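Local coordinates for protein OsmC family peroxiredoxin (Aquifex aeolicus, PDB 2E8E) that probably reduces peroxides, as expected of an OsmC-family peroxiredoxin, although its role in the cell has not been established, at residues Asn33-Glu36 with Leu37-Val40; His52-Lys56 with Lys57-Val61; Val93-Lys96 with Ala97-Ala101. One frame throughout, in Å; residues are numbered along the deposited sequence.

Interactions 1 and 2 lie at the two ends of helix 34-56, on opposite sides of the chain's centre, with their own centres about 28 Å apart. Interaction 1 is a buried helix start at the subunit interface, where side chains of the second subunit complete the packing. Interaction 2 is a surface contact in which the same helix stops and the chain turns into strand 60-72. Interaction 3, partly buried, begins helix 95-109 and touches interaction 2. Its chemistry is mixed: apolar residues face the fold, two carboxylates and a water occupy its outer side, and the Q100 amide joins it to interaction 2. By contrast, interaction 2 has lysines and an arginine round its helix end.

Interaction 1: residues Asn33-Glu36 with Leu37-Val40; sequences NPME and LLLV
The backbone from N33 to V40 turns into the first coils of helix 34-56, with L37 N bonded to N33 O at 2.9 Å and V40 N to E36 O at 3.0 Å. This is an N-capped helix start. The cap is N33, whose side chain folds back toward the coil: CG stands anti to the backbone N (chi1 177°), and OD1 accepts from E36 N at 2.9 Å through a lone pair in the carbonyl plane. That bond satisfies one of the first-turn N-H groups, which have no preceding helical carbonyl to bind.

P34 follows the cap, and its carbonyl oxygen receives L38 N at 3.0 Å. M35 O is held more loosely within the helix, by weak bonds from L38 N and L39 N, but it also takes a hydrogen bond from Y80 OH on strand 80-90. L38 and L39 rest on the same tyrosine, so this turn is fastened to the sheet by both polar and apolar contacts.

Another face meets the second subunit, where L37 packs on S41 of that chain. E36 runs extended beyond CG, and its OE2 is hydrogen-bonded to S21 OG of the second subunit; a bound dithiothreitol, probably from the crystallisation liquor, lies close to this glutamate side chain, nearest atoms about 4 Å apart. The buried carboxylate thus joins the helix start to the dimer partner. Between the side chains of the turn itself contact is slight: M35 SD approaches L38 CD2 at 4.3 Å.

Interaction 2: residues His52-Lys56 with Lys57-Val61; sequences HILKK and KRQEV
Three backbone hydrogen bonds join H52-K56 to K57-V61 and end helix 34-56 in a Schellman motif. K57 N completes the last regular helical bond, to I53 O at 2.8 Å. Beyond it, R58 takes a positive phi of 61° as the C-prime residue, which swings the chain back over the helix end. Q59 N then reaches L54 O at 2.9 Å in a fairly straight bond, while R58 N approaches K55 O at 3.0 Å from above the carbonyl plane.

The apolar contacts are few. Q59 CG lies 4.0 Å from L54 CD2, the two side chains crossing at a slant. One residue into strand 60-72, V61 crosses L54 at about a right angle, its CG2 at 3.9 Å from L54 CD1. The leucine also packs on V93 and A101, so the turn leans on helix 95-109 and the loop before it. I53 and K57 run side by side, with CG2 of the isoleucine 3.8 Å from CE of the lysine.

Among the charged groups, K57 runs out along I53, extended until a bend at chi4 (-55°), and its NZ reaches Q100 OE1 on helix 95-109 in a hydrogen bond. K56 NZ and K57 NZ, like charges, stay 6.1 Å apart. The partial negative charge of the carbonyl ends at the helix C-terminus would probably suit the basic residues near it.

Interaction 3: residues Val93-Lys96 with Ala97-Ala101; sequences VEEK and ALEQA
E94 O receives two donors at the start of helix 95-109: L98 N at 3.1 Å, and A97 N in a weak, bent bond. The next carbonyls are satisfied in regular helical fashion, E95 O by E99 N at 2.9 Å and K96 O by Q100 N at 3.1 Å. E94 stands at the N-cap position, but its carboxylate leads away from the turn toward K96 NZ in a salt bridge whose exact geometry is doubtful.

On the outer side the E95 and E99 side chains cross obliquely, their carboxylate planes 41° apart. E95 OE2 and E99 OE1 come within 3.8 Å, a like-charge approach that a water probably eases: it donates to E95 OE1 at 2.9 Å and to E99 OE1 at 2.6 Å, bridging the pair. The second oxygen of E95 is satisfied by W126 NE1 of strand 121-130, which should help to steady this carboxylate. The bend at chi2 of E95 (-94°) turns its end back toward E99.

Q100 lies over the preceding turn, with CG 3.2 Å from K96 O, and its OE1 is satisfied by K57.

Toward the fold's interior the contacts are apolar. V93 precedes the N-cap and its CG1 sits 4.4 Å from L98 CB; both side chains rest on V128 of strand 121-130, and A101 packs against helix 34-56. Pairing the residue before the N-cap with the one four positions into the helix is the hallmark of the hydrophobic staple at a helix N-terminus.

Interaction 1: residues Asn33-Glu36 with Leu37-Val40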
loop_
_atom_site.group_PDB
_atom_site.type_symbol
_atom_site.label_atom_id
_atom_site.label_comp_id
_atom_site.label_asym_id
_atom_site.label_seq_id
_atom_site.Cartn_x
_atom_site.Cartn_y
_atom_site.Cartn_z
ATOM N N ASN A 33 5.408 5.936 6.551
ATOM C CA ASN A 33 6.411 5.298 5.705
ATOM C C ASN A 33 5.720 4.522 4.581
ATOM O O ASN A 33 4.859 3.691 4.842
ATOM C CB ASN A 33 7.280 4.363 6.546
ATOM C CG ASN A 33 8.285 3.613 5.715
ATOM O OD1 ASN A 33 8.053 2.468 5.317
ATOM N ND2 ASN A 33 9.409 4.265 5.417
ATOM N N PRO A 34 6.090 4.787 3.315
ATOM C CA PRO A 34 5.468 4.091 2.177
ATOM C C PRO A 34 5.464 2.563 2.239
ATOM O O PRO A 34 4.450 1.931 1.940
ATOM C CB PRO A 34 6.249 4.626 0.979
ATOM C CG PRO A 34 6.571 6.037 1.413
ATOM C CD PRO A 34 7.026 5.824 2.845
ATOM N N MET A 35 6.586 1.964 2.614
ATOM C CA MET A 35 6.647 0.512 2.692
ATOM C C MET A 35 5.831 -0.025 3.867
ATOM O O MET A 35 5.314 -1.142 3.806
ATOM C CB MET A 35 8.100 0.045 2.741
ATOM C CG MET A 35 8.734 -0.022 1.336
ATOM S SD MET A 35 8.141 -1.402 0.286
ATOM C CE MET A 35 9.368 -2.623 0.741
ATOM N N GLU A 36 5.706 0.757 4.937
ATOM C CA GLU A 36 4.869 0.317 6.048
ATOM C C GLU A 36 3.423 0.407 5.563
ATOM O O GLU A 36 2.591 -0.443 5.899
ATOM C CB GLU A 36 5.070 1.194 7.292
ATOM C CG GLU A 36 6.345 0.873 8.052
ATOM C CD GLU A 36 6.513 1.690 9.321
ATOM O OE1 GLU A 36 5.622 2.507 9.645
ATOM O OE2 GLU A 36 7.548 1.513 9.995
ATOM N N LEU A 37 3.121 1.429 4.757
ATOM C CA LEU A 37 1.771 1.586 4.221
ATOM C C LEU A 37 1.405 0.423 3.300
ATOM O O LEU A 37 0.236 0.048 3.205
ATOM C CB LEU A 37 1.624 2.918 3.469
ATOM C CG LEU A 37 1.470 4.143 4.373
ATOM C CD1 LEU A 37 1.279 5.394 3.525
ATOM C CD2 LEU A 37 0.263 3.941 5.294
ATOM N N LEU A 38 2.393 -0.152 2.620
ATOM C CA LEU A 38 2.099 -1.296 1.761
ATOM C C LEU A 38 1.627 -2.446 2.652
ATOM O O LEU A 38 0.669 -3.150 2.320
ATOM C CB LEU A 38 3.340 -1.727 0.960
ATOM C CG LEU A 38 3.183 -3.059 0.207
ATOM C CD1 LEU A 38 2.015 -2.955 -0.775
ATOM C CD2 LEU A 38 4.467 -3.402 -0.537
ATOM N N LEU A 39 2.296 -2.641 3.786
ATOM C CA LEU A 39 1.894 -3.715 4.692
ATOM C C LEU A 39 0.494 -3.428 5.236
ATOM O O LEU A 39 -0.310 -4.344 5.421
ATOM C CB LEU A 39 2.892 -3.863 5.845
ATOM C CG LEU A 39 4.289 -4.367 5.468
ATOM C CD1 LEU A 39 5.144 -4.433 6.721
ATOM C CD2 LEU A 39 4.203 -5.753 4.822
ATOM N N VAL A 40 0.195 -2.159 5.495
ATOM C CA VAL A 40 -1.135 -1.815 5.985
ATOM C C VAL A 40 -2.175 -2.129 4.907
ATOM O O VAL A 40 -3.255 -2.646 5.207
ATOM C CB VAL A 40 -1.237 -0.312 6.379
ATOM C CG1 VAL A 40 -2.692 0.066 6.649
ATOM C CG2 VAL A 40 -0.397 -0.043 7.618
#

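Interaction 2: residues His52-Lys56 with Lys57-Val61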
loop_
_atom_site.group_PDB
_atom_site.type_symbol
_atom_site.label_atom_id
_atom_site.label_comp_id
_atom_site.label_asym_id
_atom_site.label_seq_id
_atom_site.Cartn_x
_atom_site.Cartn_y
_atom_site.Cartn_z
ATOM N N HIS A 52 -15.549 -10.528 6.803
ATOM C CA HIS A 52 -16.765 -10.930 6.105
ATOM C C HIS A 52 -16.988 -12.435 6.074
ATOM O O HIS A 52 -18.114 -12.899 6.240
ATOM C CB HIS A 52 -16.761 -10.391 4.675
ATOM C CG HIS A 52 -16.931 -8.908 4.592
ATOM N ND1 HIS A 52 -17.933 -8.240 5.262
ATOM C CD2 HIS A 52 -16.242 -7.965 3.909
ATOM C CE1 HIS A 52 -17.852 -6.949 4.997
ATOM N NE2 HIS A 52 -16.835 -6.755 4.177
ATOM N N ILE A 53 -15.920 -13.197 5.862
ATOM C CA ILE A 53 -16.034 -14.650 5.811
ATOM C C ILE A 53 -16.363 -15.224 7.187
ATOM O O ILE A 53 -17.248 -16.074 7.310
ATOM C CB ILE A 53 -14.742 -15.284 5.261
ATOM C CG1 ILE A 53 -14.572 -14.889 3.788
ATOM C CG2 ILE A 53 -14.795 -16.803 5.407
ATOM C CD1 ILE A 53 -13.226 -15.261 3.188
ATOM N N LEU A 54 -15.665 -14.758 8.218
ATOM C CA LEU A 54 -15.926 -15.233 9.573
ATOM C C LEU A 54 -17.377 -14.945 9.947
ATOM O O LEU A 54 -18.037 -15.760 10.597
ATOM C CB LEU A 54 -14.993 -14.550 10.577
ATOM C CG LEU A 54 -13.528 -14.988 10.555
ATOM C CD1 LEU A 54 -12.761 -14.269 11.655
ATOM C CD2 LEU A 54 -13.440 -16.492 10.752
ATOM N N LYS A 55 -17.866 -13.782 9.532
ATOM C CA LYS A 55 -19.239 -13.382 9.806
ATOM C C LYS A 55 -20.189 -14.328 9.078
ATOM O O LYS A 55 -21.171 -14.807 9.651
ATOM C CB LYS A 55 -19.460 -11.940 9.335
ATOM C CG LYS A 55 -20.871 -11.401 9.517
ATOM C CD LYS A 55 -20.905 -9.904 9.222
ATOM C CE LYS A 55 -22.315 -9.338 9.265
ATOM N NZ LYS A 55 -23.148 -9.828 8.132
ATOM N N LYS A 56 -19.883 -14.602 7.814
ATOM C CA LYS A 56 -20.701 -15.493 7.004
ATOM C C LYS A 56 -20.705 -16.901 7.599
ATOM O O LYS A 56 -21.708 -17.608 7.524
ATOM C CB LYS A 56 -20.167 -15.536 5.569
ATOM C CG LYS A 56 -21.048 -16.297 4.592
ATOM C CD LYS A 56 -20.468 -16.258 3.184
ATOM C CE LYS A 56 -21.371 -16.972 2.189
ATOM N NZ LYS A 56 -21.577 -18.400 2.550
ATOM N N LYS A 57 -19.585 -17.303 8.191
ATOM C CA LYS A 57 -19.482 -18.630 8.786
ATOM C C LYS A 57 -20.012 -18.688 10.217
ATOM O O LYS A 57 -19.710 -19.614 10.973
ATOM C CB LYS A 57 -18.038 -19.131 8.719
ATOM C CG LYS A 57 -17.597 -19.445 7.292
ATOM C CD LYS A 57 -16.232 -20.105 7.237
ATOM C CE LYS A 57 -15.846 -20.413 5.800
ATOM N NZ LYS A 57 -16.884 -21.234 5.109
ATOM N N ARG A 58 -20.797 -17.678 10.576
ATOM C CA ARG A 58 -21.439 -17.596 11.886
ATOM C C ARG A 58 -20.521 -17.543 13.107
ATOM O O ARG A 58 -20.899 -17.987 14.192
ATOM C CB ARG A 58 -22.413 -18.769 12.028
ATOM C CG ARG A 58 -23.188 -19.068 10.748
ATOM C CD ARG A 58 -23.925 -17.834 10.250
ATOM N NE ARG A 58 -24.902 -17.378 11.230
ATOM C CZ ARG A 58 -26.027 -18.024 11.515
ATOM N NH1 ARG A 58 -26.323 -19.153 10.885
ATOM N NH2 ARG A 58 -26.847 -17.551 12.443
ATOM N N GLN A 59 -19.324 -16.992 12.944
ATOM C CA GLN A 59 -18.407 -16.901 14.066
ATOM C C GLN A 59 -18.690 -15.633 14.864
ATOM O O GLN A 59 -19.105 -14.616 14.310
ATOM C CB GLN A 59 -16.956 -16.895 13.571
ATOM C CG GLN A 59 -16.563 -18.109 12.730
ATOM C CD GLN A 59 -16.885 -19.430 13.405
ATOM O OE1 GLN A 59 -17.791 -20.150 12.983
ATOM N NE2 GLN A 59 -16.146 -19.754 14.460
ATOM N N GLU A 60 -18.480 -15.708 16.173
ATOM C CA GLU A 60 -18.698 -14.567 17.050
ATOM C C GLU A 60 -17.342 -13.917 17.269
ATOM O O GLU A 60 -16.543 -14.370 18.089
ATOM C CB GLU A 60 -19.300 -15.037 18.377
ATOM C CG GLU A 60 -20.679 -15.664 18.214
ATOM C CD GLU A 60 -21.193 -16.316 19.486
ATOM O OE1 GLU A 60 -21.308 -15.616 20.516
ATOM O OE2 GLU A 60 -21.484 -17.531 19.449
ATOM N N VAL A 61 -17.084 -12.855 16.516
ATOM C CA VAL A 61 -15.813 -12.155 16.600
ATOM C C VAL A 61 -15.809 -10.964 17.547
ATOM O O VAL A 61 -16.610 -10.039 17.408
ATOM C CB VAL A 61 -15.371 -11.660 15.209
ATOM C CG1 VAL A 61 -14.059 -10.894 15.321
ATOM C CG2 VAL A 61 -15.226 -12.839 14.264
#

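Interaction 3: residues Val93-Lys96 with Ala97-Ala101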
loop_
_atom_site.group_PDB
_atom_site.type_symbol
_atom_site.label_atom_id
_atom_site.label_comp_id
_atom_site.label_asym_id
_atom_site.label_seq_id
_atom_site.Cartn_x
_atom_site.Cartn_y
_atom_site.Cartn_z
ATOM N N VAL A 93 -14.567 -18.290 18.017
ATOM C CA VAL A 93 -14.179 -18.584 16.645
ATOM C C VAL A 93 -13.472 -19.929 16.566
ATOM O O VAL A 93 -12.526 -20.188 17.305
ATOM C CB VAL A 93 -13.222 -17.492 16.102
ATOM C CG1 VAL A 93 -12.949 -17.721 14.624
ATOM C CG2 VAL A 93 -13.820 -16.115 16.340
ATOM N N GLU A 94 -13.937 -20.784 15.666
ATOM C CA GLU A 94 -13.337 -22.098 15.492
ATOM C C GLU A 94 -12.133 -21.968 14.568
ATOM O O GLU A 94 -12.187 -21.275 13.553
ATOM C CB GLU A 94 -14.364 -23.060 14.902
ATOM C CG GLU A 94 -15.602 -23.197 15.772
ATOM C CD GLU A 94 -16.732 -23.908 15.069
ATOM O OE1 GLU A 94 -16.600 -25.121 14.798
ATOM O OE2 GLU A 94 -17.752 -23.249 14.784
ATOM N N GLU A 95 -11.043 -22.631 14.936
ATOM C CA GLU A 95 -9.820 -22.582 14.151
ATOM C C GLU A 95 -10.080 -22.937 12.686
ATOM O O GLU A 95 -9.461 -22.368 11.787
ATOM C CB GLU A 95 -8.783 -23.526 14.770
ATOM C CG GLU A 95 -7.365 -23.385 14.228
ATOM C CD GLU A 95 -7.068 -24.360 13.107
ATOM O OE1 GLU A 95 -7.344 -25.566 13.287
ATOM O OE2 GLU A 95 -6.549 -23.928 12.055
ATOM N N LYS A 96 -11.009 -23.861 12.447
ATOM C CA LYS A 96 -11.342 -24.278 11.086
ATOM C C LYS A 96 -11.949 -23.136 10.272
ATOM O O LYS A 96 -11.696 -23.013 9.070
ATOM C CB LYS A 96 -12.326 -25.447 11.107
ATOM C CG LYS A 96 -13.685 -25.095 11.689
ATOM C CD LYS A 96 -14.686 -26.225 11.504
ATOM C CE LYS A 96 -16.028 -25.866 12.120
ATOM N NZ LYS A 96 -16.530 -24.546 11.636
ATOM N N ALA A 97 -12.763 -22.314 10.928
ATOM C CA ALA A 97 -13.400 -21.187 10.261
ATOM C C ALA A 97 -12.356 -20.126 9.934
ATOM O O ALA A 97 -12.374 -19.549 8.845
ATOM C CB ALA A 97 -14.496 -20.593 11.147
ATOM N N LEU A 98 -11.446 -19.873 10.871
ATOM C CA LEU A 98 -10.403 -18.876 10.642
ATOM C C LEU A 98 -9.495 -19.344 9.513
ATOM O O LEU A 98 -9.119 -18.560 8.645
ATOM C CB LEU A 98 -9.576 -18.638 11.909
ATOM C CG LEU A 98 -8.433 -17.626 11.727
ATOM C CD1 LEU A 98 -9.001 -16.283 11.276
ATOM C CD2 LEU A 98 -7.659 -17.465 13.027
ATOM N N GLU A 99 -9.145 -20.629 9.518
ATOM C CA GLU A 99 -8.290 -21.164 8.465
ATOM C C GLU A 99 -8.935 -20.979 7.090
ATOM O O GLU A 99 -8.269 -20.568 6.136
ATOM C CB GLU A 99 -7.999 -22.649 8.707
ATOM C CG GLU A 99 -7.342 -23.345 7.516
ATOM C CD GLU A 99 -6.850 -24.745 7.841
ATOM O OE1 GLU A 99 -7.473 -25.417 8.690
ATOM O OE2 GLU A 99 -5.848 -25.178 7.234
ATOM N N GLN A 100 -10.229 -21.275 6.987
ATOM C CA GLN A 100 -10.935 -21.123 5.716
ATOM C C GLN A 100 -10.972 -19.663 5.269
ATOM O O GLN A 100 -10.820 -19.364 4.085
ATOM C CB GLN A 100 -12.369 -21.638 5.826
ATOM C CG GLN A 100 -12.497 -23.143 5.956
ATOM C CD GLN A 100 -13.945 -23.588 5.992
ATOM O OE1 GLN A 100 -14.704 -23.342 5.054
ATOM N NE2 GLN A 100 -14.339 -24.244 7.078
ATOM N N ALA A 101 -11.184 -18.761 6.221
ATOM C CA ALA A 101 -11.241 -17.335 5.916
ATOM C C ALA A 101 -9.883 -16.838 5.432
ATOM O O ALA A 101 -9.799 -16.074 4.473
ATOM C CB ALA A 101 -11.676 -16.553 7.151
HETATM O O HOH W 1 -8.364 -26.691 10.827
#